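Local coordinates for probable outer membrane protein (Pseudomonas aeruginosa, PDB 3DWO) that probably transports long-chain fatty acids or other hydrophobic compounds across the outer membrane as a beta-barrel channel of the FadL family, at residues 181-186 and 192-197. Residues are numbered along the deposited sequence; the frame is centred on the assembly and turned at random.
With C8E ((hydroxyethyloxy)tri(ethyloxy)octane), chain C.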
# COMPACT_ATOMS: atom_id res chain seq x y z
N ALA A 181 15.46 27.82 4.10
CA ALA A 181 15.09 27.22 5.38
C ALA A 181 16.08 26.11 5.72
O ALA A 181 16.48 25.96 6.87
CB ALA A 181 13.67 26.67 5.33
N SER A 182 16.47 25.34 4.72
CA SER A 182 17.43 24.25 4.93
C SER A 182 18.79 24.80 5.36
O SER A 182 19.44 24.25 6.24
CB SER A 182 17.59 23.43 3.66
OG SER A 182 16.37 22.77 3.36
N ALA A 183 19.21 25.90 4.72
CA ALA A 183 20.49 26.54 5.02
C ALA A 183 20.52 27.05 6.47
O ALA A 183 21.49 26.82 7.19
CB ALA A 183 20.74 27.71 4.06
N ALA A 184 19.46 27.74 6.87
CA ALA A 184 19.35 28.29 8.22
C ALA A 184 19.60 27.24 9.30
O ALA A 184 20.12 27.57 10.37
CB ALA A 184 17.98 28.91 8.40
N ASN A 185 19.23 25.99 9.03
CA ASN A 185 19.39 24.88 9.98
C ASN A 185 20.63 24.03 9.71
O ASN A 185 20.90 23.08 10.44
CB ASN A 185 18.16 23.96 9.92
CG ASN A 185 16.91 24.60 10.49
OD1 ASN A 185 16.80 24.79 11.70
ND2 ASN A 185 15.97 24.95 9.62
N SER A 186 21.38 24.37 8.67
CA SER A 186 22.55 23.58 8.29
C SER A 186 23.80 23.73 9.16
O SER A 186 23.99 24.73 9.84
CB SER A 186 22.94 23.92 6.85
OG SER A 186 23.49 25.23 6.80
N ILE A 192 22.25 32.92 9.95
CA ILE A 192 21.29 33.94 9.53
C ILE A 192 19.90 33.34 9.39
O ILE A 192 19.68 32.43 8.60
CB ILE A 192 21.70 34.54 8.17
CG1 ILE A 192 23.10 35.15 8.29
CG2 ILE A 192 20.68 35.59 7.73
CD1 ILE A 192 23.66 35.62 6.97
N PRO A 193 18.93 33.85 10.16
CA PRO A 193 17.56 33.34 10.10
C PRO A 193 16.84 33.72 8.81
O PRO A 193 15.96 34.57 8.83
CB PRO A 193 16.92 33.96 11.33
CG PRO A 193 17.56 35.32 11.34
CD PRO A 193 19.02 34.98 11.11
N PHE A 194 17.22 33.10 7.70
CA PHE A 194 16.57 33.39 6.42
C PHE A 194 15.06 33.17 6.57
O PHE A 194 14.63 32.23 7.22
CB PHE A 194 17.10 32.47 5.32
CG PHE A 194 18.58 32.51 5.15
CD1 PHE A 194 19.22 33.68 4.76
CD2 PHE A 194 19.35 31.37 5.35
CE1 PHE A 194 20.60 33.72 4.58
CE2 PHE A 194 20.73 31.39 5.18
CZ PHE A 194 21.36 32.57 4.79
N PRO A 195 14.24 34.05 5.96
CA PRO A 195 12.80 33.86 6.07
C PRO A 195 12.34 32.63 5.28
O PRO A 195 12.93 32.29 4.25
CB PRO A 195 12.24 35.17 5.52
CG PRO A 195 13.23 35.52 4.47
CD PRO A 195 14.56 35.23 5.13
N ALA A 196 11.31 31.96 5.76
CA ALA A 196 10.81 30.78 5.08
C ALA A 196 9.91 31.11 3.90
O ALA A 196 9.37 32.21 3.79
CB ALA A 196 10.05 29.90 6.07
N SER A 197 9.77 30.14 3.00
CA SER A 197 8.92 30.27 1.82
C SER A 197 9.27 31.35 0.80
O SER A 197 8.41 31.79 0.03
CB SER A 197 7.46 30.43 2.27
OG SER A 197 7.04 29.26 2.96
C1 C8E C . 16.15 16.65 -0.49
C2 C8E C . 17.20 17.34 0.24
C3 C8E C . 17.34 18.75 -0.09
C4 C8E C . 18.52 19.24 0.60
C5 C8E C . 18.55 20.71 0.46
C6 C8E C . 19.64 21.26 1.24
C7 C8E C . 19.64 22.63 0.75
C8 C8E C . 20.76 23.32 1.40
O9 C8E C . 21.12 24.69 1.30
C10 C8E C . 21.47 25.23 0.04
C11 C8E C . 21.82 26.65 0.32
O12 C8E C . 20.91 27.56 -0.30
C13 C8E C . 21.09 28.94 0.13
C14 C8E C . 20.31 30.18 -0.39
O15 C8E C . 19.12 30.32 -1.24
C16 C8E C . 19.50 30.42 -2.62
C17 C8E C . 19.75 31.85 -3.13
O18 C8E C . 20.66 32.15 -4.21
C19 C8E C . 22.01 32.42 -3.74
C20 C8E C . 23.28 32.37 -4.67
O21 C8E C . 24.56 32.21 -4.06
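In the loop that joins barrel strands 158-177 and 201-220, the chain leaves the short helix 179-184, turns, and runs back past it, laying Phe194 against helix 179-184. Two alanines receive the ring. Ala183 CB sits 3.8 Å from Phe194 CE2, approaching obliquely, while the backbone N of Ala184 meets the ring edge near its plane, 3.9 Å from CD2. Phe194 CG lies beside its own backbone N, anti to the carbonyl carbon (chi1 -56°); this rotamer leaves Ile192 O over one face of the ring, 3.4 Å above its plane and offset toward the rim. Ile192 O accepts a hydrogen bond from Phe194 N at 2.7 Å, closing an inverse gamma turn centred on Pro193, and Ala184 CB rests 3.9 Å from it. Where the chain leaves the helix, Ala183 O takes two bonds from Ser186: one from N and one from OG, the latter 2.6 Å long and on a lone pair in the carbonyl plane. One residue before Ala183, Ser182 CB lies 3.6 Å from C7 of the bound detergent's octyl chain. No hydrogen bond crosses between 181-186 and 192-197, so van der Waals contact joins them directly, while polar bonds within each segment hold the chain leaving the helix and the turn at Pro193.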